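PDB 6HLX: AgaA from Rhizobium radiobacter, which binds the opine agropinic acid as a periplasmic solute-binding protein and probably delivers it to an ABC transporter for import. Local coordinates for residues 230-244 with 446-460. Numbering follows the deposited sequence.
Sequences ETQLLRNTGPFMGLQ and LVYFMWREQNYAVKK. With G9Z (agropinic acid), chain E; EDO (1,2-ethanediol), chain B.
M241, R452 and P239 meet where two linkers side by side, 235-239 and 452-455, reach the second of two short antiparallel strand pairs, and together they present a guanidinium to agropinic acid. P239 covers one face of the R452 guanidinium, its CB 3.8 Å above the plane and over the centre. With CG anti to the carbonyl carbon (chi1 -64°) and a bend at chi2 (-59°), M241 brings SD to the guanidinium edge, where R452 NH1 makes a weak bond to M241 SD of 3.4 Å. On the same planar rim, Q454 OE1 accepts from both NE and NH2 of R452, side-on, the NH2 bond being the straighter at 2.8 Å. Held in this way, R452 grips the ligand carboxylate with two nitrogens, NH2 to G9Z O at 2.7 Å and NH1 to G9Z OXT at 2.9 Å; the paired charges probably stabilise each other. Further along, Q244 OE1 meets hydroxyl OAS at the other end of the ligand. A classic beta bulge, F449 and M450 opposite M241, shifts the register by one, and beyond it the edge of Y448 points into the face of F240, planes at 88°. Within the linkers N236 OD1 closes an Asx turn on G238 N, while R235 NH1 forms a salt bridge of 2.8 Å with E453 OE2, its bond geometry weak. N455 ND2 holds that same oxygen through the anti lone pair. The two linkers probably form part of the hinge between the lobes, as in other family 5 solute-binding proteins. At one end, 231-234 is the outermost strand of a mixed sheet, with 456-459 between it and strand 213-214; at the other, 240-245 and 446-451 lie between strands 374-379 and 280-281, M241 resting on helix 333-347 and M450 on helix 267-274.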
loop_
_atom_site.group_PDB
_atom_site.type_symbol
_atom_site.label_atom_id
_atom_site.label_comp_id
_atom_site.label_asym_id
_atom_site.label_seq_id
_atom_site.Cartn_x
_atom_site.Cartn_y
_atom_site.Cartn_z
ATOM N N GLU A 230 -7.328 -29.587 2.933
ATOM C CA GLU A 230 -7.637 -29.126 1.583
ATOM C C GLU A 230 -7.349 -27.656 1.350
ATOM O O GLU A 230 -7.562 -27.169 0.240
ATOM C CB GLU A 230 -9.085 -29.478 1.197
ATOM C CG GLU A 230 -9.343 -30.977 1.108
ATOM C CD GLU A 230 -8.535 -31.769 0.095
ATOM O OE1 GLU A 230 -8.319 -31.265 -1.031
ATOM O OE2 GLU A 230 -8.129 -32.908 0.424
ATOM N N THR A 231 -6.893 -26.948 2.384
ATOM C CA THR A 231 -6.516 -25.539 2.268
ATOM C C THR A 231 -5.116 -25.367 2.845
ATOM O O THR A 231 -4.671 -26.191 3.648
ATOM C CB THR A 231 -7.526 -24.622 2.999
ATOM O OG1 THR A 231 -7.630 -25.046 4.367
ATOM C CG2 THR A 231 -8.924 -24.629 2.338
ATOM N N GLN A 232 -4.454 -24.278 2.464
ATOM C CA GLN A 232 -3.114 -23.922 2.933
ATOM C C GLN A 232 -3.129 -22.430 3.223
ATOM O O GLN A 232 -3.659 -21.655 2.428
ATOM C CB GLN A 232 -2.085 -24.234 1.828
ATOM C CG GLN A 232 -0.649 -23.732 2.107
ATOM C CD GLN A 232 0.354 -23.962 0.980
ATOM O OE1 GLN A 232 0.005 -24.241 -0.175
ATOM N NE2 GLN A 232 1.642 -23.844 1.296
ATOM N N LEU A 233 -2.527 -22.029 4.339
ATOM C CA LEU A 233 -2.411 -20.624 4.693
ATOM C C LEU A 233 -1.008 -20.136 4.263
ATOM O O LEU A 233 -0.018 -20.833 4.519
ATOM C CB LEU A 233 -2.583 -20.503 6.214
ATOM C CG LEU A 233 -2.742 -19.101 6.745
ATOM C CD1 LEU A 233 -4.138 -18.541 6.419
ATOM C CD2 LEU A 233 -2.516 -19.082 8.240
ATOM N N LEU A 234 -0.922 -18.959 3.608
ATOM C CA LEU A 234 0.346 -18.347 3.177
ATOM C C LEU A 234 0.532 -17.131 4.071
ATOM O O LEU A 234 -0.229 -16.164 3.967
ATOM C CB LEU A 234 0.300 -17.934 1.702
ATOM C CG LEU A 234 -0.060 -19.053 0.685
ATOM C CD1 LEU A 234 -0.100 -18.491 -0.718
ATOM C CD2 LEU A 234 0.922 -20.219 0.756
ATOM N N ARG A 235 1.512 -17.202 4.989
ATOM C CA ARG A 235 1.725 -16.182 6.031
ATOM C C ARG A 235 2.622 -14.992 5.676
ATOM O O ARG A 235 3.500 -15.058 4.801
ATOM C CB ARG A 235 2.253 -16.832 7.317
ATOM C CG ARG A 235 1.241 -17.774 7.983
ATOM C CD ARG A 235 1.184 -17.625 9.511
ATOM N NE ARG A 235 0.579 -18.797 10.164
ATOM C CZ ARG A 235 -0.422 -18.760 11.047
ATOM N NH1 ARG A 235 -0.964 -17.602 11.403
ATOM N NH2 ARG A 235 -0.901 -19.885 11.565
ATOM N N ASN A 236 2.387 -13.881 6.401
ATOM C CA ASN A 236 3.155 -12.647 6.304
ATOM C C ASN A 236 2.823 -11.864 7.568
ATOM O O ASN A 236 1.717 -12.013 8.094
ATOM C CB ASN A 236 2.756 -11.839 5.043
ATOM C CG ASN A 236 3.295 -10.409 4.963
ATOM O OD1 ASN A 236 2.713 -9.461 5.502
ATOM N ND2 ASN A 236 4.391 -10.197 4.252
ATOM N N THR A 237 3.776 -11.045 8.053
ATOM C CA THR A 237 3.609 -10.146 9.216
ATOM C C THR A 237 4.160 -8.741 8.887
ATOM O O THR A 237 4.853 -8.129 9.722
ATOM C CB THR A 237 4.342 -10.673 10.440
ATOM O OG1 THR A 237 5.715 -10.845 10.083
ATOM C CG2 THR A 237 3.735 -11.925 10.993
ATOM N N GLY A 238 3.795 -8.228 7.720
ATOM C CA GLY A 238 4.280 -6.953 7.193
ATOM C C GLY A 238 3.570 -5.680 7.610
ATOM O O GLY A 238 4.256 -4.706 7.947
ATOM N N PRO A 239 2.222 -5.617 7.562
ATOM C CA PRO A 239 1.557 -4.336 7.859
ATOM C C PRO A 239 1.465 -3.999 9.327
ATOM O O PRO A 239 1.609 -4.860 10.196
ATOM C CB PRO A 239 0.148 -4.486 7.242
ATOM C CG PRO A 239 0.185 -5.802 6.413
ATOM C CD PRO A 239 1.231 -6.635 7.131
ATOM N N PHE A 240 1.195 -2.724 9.590
ATOM C CA PHE A 240 0.985 -2.236 10.951
ATOM C C PHE A 240 -0.408 -1.573 11.025
ATOM O O PHE A 240 -0.981 -1.179 9.989
ATOM C CB PHE A 240 2.090 -1.232 11.369
ATOM C CG PHE A 240 2.416 -0.182 10.325
ATOM C CD1 PHE A 240 1.553 0.891 10.092
ATOM C CD2 PHE A 240 3.590 -0.256 9.585
ATOM C CE1 PHE A 240 1.844 1.846 9.103
ATOM C CE2 PHE A 240 3.890 0.715 8.612
ATOM C CZ PHE A 240 3.010 1.754 8.369
ATOM N N MET A 241 -0.924 -1.440 12.245
ATOM C CA MET A 241 -2.165 -0.719 12.564
ATOM C C MET A 241 -1.774 0.514 13.358
ATOM O O MET A 241 -0.944 0.432 14.264
ATOM C CB MET A 241 -3.149 -1.561 13.410
ATOM C CG MET A 241 -3.674 -2.805 12.690
ATOM S SD MET A 241 -4.542 -2.456 11.155
ATOM C CE MET A 241 -5.957 -1.590 11.768
ATOM N N GLY A 242 -2.418 1.635 13.075
ATOM C CA GLY A 242 -2.130 2.878 13.790
ATOM C C GLY A 242 -3.143 3.947 13.457
ATOM O O GLY A 242 -4.293 3.631 13.137
ATOM N N LEU A 243 -2.733 5.222 13.554
ATOM C CA LEU A 243 -3.634 6.329 13.251
ATOM C C LEU A 243 -2.931 7.387 12.426
ATOM O O LEU A 243 -1.767 7.704 12.692
ATOM C CB LEU A 243 -4.112 6.995 14.568
ATOM C CG LEU A 243 -5.069 6.187 15.461
ATOM C CD1 LEU A 243 -5.145 6.805 16.849
ATOM C CD2 LEU A 243 -6.499 6.138 14.846
ATOM N N GLN A 244 -3.681 7.979 11.499
ATOM C CA GLN A 244 -3.309 9.160 10.715
ATOM C C GLN A 244 -4.216 10.259 11.241
ATOM O O GLN A 244 -5.410 10.015 11.466
ATOM C CB GLN A 244 -3.576 8.948 9.213
ATOM C CG GLN A 244 -2.577 8.005 8.583
ATOM C CD GLN A 244 -3.096 7.415 7.311
ATOM O OE1 GLN A 244 -3.482 6.246 7.294
ATOM N NE2 GLN A 244 -3.153 8.206 6.229
ATOM N N LEU A 446 2.350 10.503 13.201
ATOM C CA LEU A 446 1.746 9.179 13.013
ATOM C C LEU A 446 1.879 8.447 14.345
ATOM O O LEU A 446 2.899 8.575 15.018
ATOM C CB LEU A 446 2.468 8.354 11.932
ATOM C CG LEU A 446 2.258 8.673 10.425
ATOM C CD1 LEU A 446 0.780 8.566 9.997
ATOM C CD2 LEU A 446 2.876 9.992 10.018
ATOM N N VAL A 447 0.863 7.658 14.696
ATOM C CA VAL A 447 0.894 6.850 15.918
ATOM C C VAL A 447 0.712 5.400 15.477
ATOM O O VAL A 447 -0.111 5.116 14.585
ATOM C CB VAL A 447 -0.160 7.330 16.944
ATOM C CG1 VAL A 447 -0.470 6.241 17.964
ATOM C CG2 VAL A 447 0.312 8.612 17.644
ATOM N N TYR A 448 1.499 4.470 16.080
ATOM C CA TYR A 448 1.453 3.062 15.671
ATOM C C TYR A 448 1.130 2.186 16.869
ATOM O O TYR A 448 1.650 2.427 17.965
ATOM C CB TYR A 448 2.815 2.638 15.089
ATOM C CG TYR A 448 3.325 3.547 13.997
ATOM C CD1 TYR A 448 4.138 4.640 14.295
ATOM C CD2 TYR A 448 3.054 3.279 12.653
ATOM C CE1 TYR A 448 4.613 5.484 13.291
ATOM C CE2 TYR A 448 3.542 4.105 11.640
ATOM C CZ TYR A 448 4.342 5.192 11.966
ATOM O OH TYR A 448 4.843 6.006 10.985
ATOM N N PHE A 449 0.318 1.136 16.643
ATOM C CA PHE A 449 -0.100 0.279 17.746
ATOM C C PHE A 449 0.357 -1.147 17.673
ATOM O O PHE A 449 0.646 -1.717 18.725
ATOM C CB PHE A 449 -1.634 0.298 17.879
ATOM C CG PHE A 449 -2.180 1.657 18.268
ATOM C CD1 PHE A 449 -1.619 2.375 19.321
ATOM C CD2 PHE A 449 -3.241 2.224 17.565
ATOM C CE1 PHE A 449 -2.128 3.639 19.680
ATOM C CE2 PHE A 449 -3.748 3.480 17.926
ATOM C CZ PHE A 449 -3.182 4.177 18.971
ATOM N N MET A 450 0.387 -1.751 16.466
ATOM C CA MET A 450 0.739 -3.166 16.376
ATOM C C MET A 450 1.152 -3.593 14.983
ATOM O O MET A 450 0.762 -2.942 14.004
ATOM C CB MET A 450 -0.475 -4.027 16.802
ATOM C CG MET A 450 -1.687 -3.840 15.899
ATOM S SD MET A 450 -3.024 -4.983 16.215
ATOM C CE MET A 450 -2.361 -6.488 15.437
ATOM N N TRP A 451 1.895 -4.705 14.903
ATOM C CA TRP A 451 2.253 -5.354 13.635
ATOM C C TRP A 451 1.165 -6.421 13.493
ATOM O O TRP A 451 0.848 -7.124 14.480
ATOM C CB TRP A 451 3.589 -6.099 13.732
ATOM C CG TRP A 451 4.773 -5.205 13.856
ATOM C CD1 TRP A 451 5.558 -5.037 14.958
ATOM C CD2 TRP A 451 5.309 -4.342 12.838
ATOM N NE1 TRP A 451 6.573 -4.144 14.682
ATOM C CE2 TRP A 451 6.454 -3.717 13.383
ATOM C CE3 TRP A 451 4.972 -4.091 11.494
ATOM C CZ2 TRP A 451 7.225 -2.805 12.657
ATOM C CZ3 TRP A 451 5.761 -3.211 10.757
ATOM C CH2 TRP A 451 6.867 -2.572 11.344
ATOM N N ARG A 452 0.592 -6.565 12.307
ATOM C CA ARG A 452 -0.458 -7.583 12.136
ATOM C C ARG A 452 -0.035 -8.673 11.151
ATOM O O ARG A 452 0.831 -8.442 10.300
ATOM C CB ARG A 452 -1.781 -6.942 11.657
ATOM C CG ARG A 452 -1.729 -6.417 10.219
ATOM C CD ARG A 452 -3.056 -5.815 9.768
ATOM N NE ARG A 452 -3.239 -5.949 8.320
ATOM C CZ ARG A 452 -3.710 -4.989 7.527
ATOM N NH1 ARG A 452 -4.032 -3.801 8.028
ATOM N NH2 ARG A 452 -3.888 -5.218 6.235
ATOM N N GLU A 453 -0.716 -9.823 11.202
ATOM C CA GLU A 453 -0.516 -10.866 10.186
ATOM C C GLU A 453 -1.361 -10.473 8.961
ATOM O O GLU A 453 -2.455 -9.904 9.105
ATOM C CB GLU A 453 -1.015 -12.223 10.692
ATOM C CG GLU A 453 -0.163 -12.776 11.821
ATOM C CD GLU A 453 -0.441 -14.230 12.135
ATOM O OE1 GLU A 453 0.168 -14.751 13.096
ATOM O OE2 GLU A 453 -1.269 -14.851 11.428
ATOM N N GLN A 454 -0.866 -10.788 7.767
ATOM C CA GLN A 454 -1.566 -10.508 6.510
ATOM C C GLN A 454 -1.460 -11.807 5.735
ATOM O O GLN A 454 -0.384 -12.158 5.242
ATOM C CB GLN A 454 -0.900 -9.336 5.769
ATOM C CG GLN A 454 -1.606 -8.989 4.439
ATOM C CD GLN A 454 -2.991 -8.392 4.635
ATOM O OE1 GLN A 454 -3.321 -7.871 5.698
ATOM N NE2 GLN A 454 -3.824 -8.444 3.607
ATOM N N ASN A 455 -2.550 -12.579 5.719
ATOM C CA ASN A 455 -2.486 -13.920 5.167
ATOM C C ASN A 455 -3.383 -14.108 3.960
ATOM O O ASN A 455 -4.431 -13.460 3.847
ATOM C CB ASN A 455 -2.904 -14.922 6.265
ATOM C CG ASN A 455 -2.047 -14.818 7.520
ATOM O OD1 ASN A 455 -0.840 -14.615 7.447
ATOM N ND2 ASN A 455 -2.637 -14.924 8.687
ATOM N N TYR A 456 -2.942 -14.997 3.058
ATOM C CA TYR A 456 -3.722 -15.505 1.926
ATOM C C TYR A 456 -4.038 -16.954 2.257
ATOM O O TYR A 456 -3.376 -17.580 3.106
ATOM C CB TYR A 456 -2.902 -15.518 0.614
ATOM C CG TYR A 456 -2.740 -14.143 0.010
ATOM C CD1 TYR A 456 -1.729 -13.285 0.445
ATOM C CD2 TYR A 456 -3.628 -13.673 -0.957
ATOM C CE1 TYR A 456 -1.577 -12.013 -0.100
ATOM C CE2 TYR A 456 -3.494 -12.395 -1.502
ATOM C CZ TYR A 456 -2.467 -11.567 -1.062
ATOM O OH TYR A 456 -2.324 -10.287 -1.536
ATOM N N ALA A 457 -5.009 -17.516 1.542
ATOM C CA ALA A 457 -5.275 -18.938 1.669
ATOM C C ALA A 457 -5.527 -19.485 0.290
ATOM O O ALA A 457 -6.087 -18.786 -0.562
ATOM C CB ALA A 457 -6.461 -19.195 2.570
ATOM N N VAL A 458 -5.020 -20.700 0.034
ATOM C CA VAL A 458 -5.181 -21.336 -1.273
ATOM C C VAL A 458 -5.764 -22.722 -1.097
ATOM O O VAL A 458 -5.612 -23.353 -0.032
ATOM C CB VAL A 458 -3.854 -21.371 -2.103
ATOM C CG1 VAL A 458 -3.207 -19.982 -2.200
ATOM C CG2 VAL A 458 -2.854 -22.389 -1.542
ATOM N N LYS A 459 -6.396 -23.227 -2.161
ATOM C CA LYS A 459 -6.905 -24.584 -2.147
ATOM C C LYS A 459 -5.742 -25.526 -2.461
ATOM O O LYS A 459 -4.838 -25.162 -3.214
ATOM C CB LYS A 459 -8.009 -24.747 -3.216
ATOM C CG LYS A 459 -9.428 -24.600 -2.665
ATOM C CD LYS A 459 -9.850 -25.831 -1.833
ATOM C CE LYS A 459 -11.337 -25.996 -1.682
ATOM N NZ LYS A 459 -11.686 -26.637 -0.383
ATOM N N LYS A 460 -5.770 -26.743 -1.915
ATOM C CA LYS A 460 -4.757 -27.747 -2.272
ATOM C C LYS A 460 -4.895 -27.930 -3.801
ATOM O O LYS A 460 -6.010 -28.072 -4.309
ATOM C CB LYS A 460 -5.043 -29.073 -1.555
ATOM C CG LYS A 460 -3.994 -30.159 -1.819
ATOM C CD LYS A 460 -4.292 -31.418 -1.015
ATOM C CE LYS A 460 -3.241 -32.486 -1.230
ATOM N NZ LYS A 460 -3.433 -33.642 -0.314
HETATM O OAM G9Z E . -6.999 -1.757 0.906
HETATM C CAB G9Z E . -7.181 -1.933 2.118
HETATM C CAC G9Z E . -8.349 -2.531 2.635
HETATM C CB G9Z E . -8.161 -2.577 4.183
HETATM C CA G9Z E . -6.889 -1.791 4.450
HETATM C C G9Z E . -5.983 -2.538 5.269
HETATM O O G9Z E . -5.209 -3.367 4.717
HETATM N N G9Z E . -6.365 -1.469 3.082
HETATM C CAG G9Z E . -5.028 -0.810 2.819
HETATM C CAH G9Z E . -5.133 0.703 3.019
HETATM O OAP G9Z E . -5.443 0.916 4.396
HETATM C CAI G9Z E . -3.838 1.438 2.659
HETATM O OAQ G9Z E . -3.310 0.887 1.426
HETATM C CAJ G9Z E . -4.089 2.964 2.413
HETATM O OAR G9Z E . -2.847 3.606 2.073
HETATM C CAK G9Z E . -4.801 3.737 3.549
HETATM O OAT G9Z E . -5.210 5.032 3.066
HETATM C CAL G9Z E . -3.943 3.849 4.819
HETATM O OAS G9Z E . -4.711 4.459 5.880
HETATM O OXT G9Z E . -6.028 -2.355 6.516
HETATM C C1 EDO B . 8.290 -6.300 11.653
HETATM O O1 EDO B . 7.536 -7.077 10.745
HETATM C C2 EDO B . 9.730 -6.849 11.700
HETATM O O2 EDO B . 10.458 -6.120 12.659
#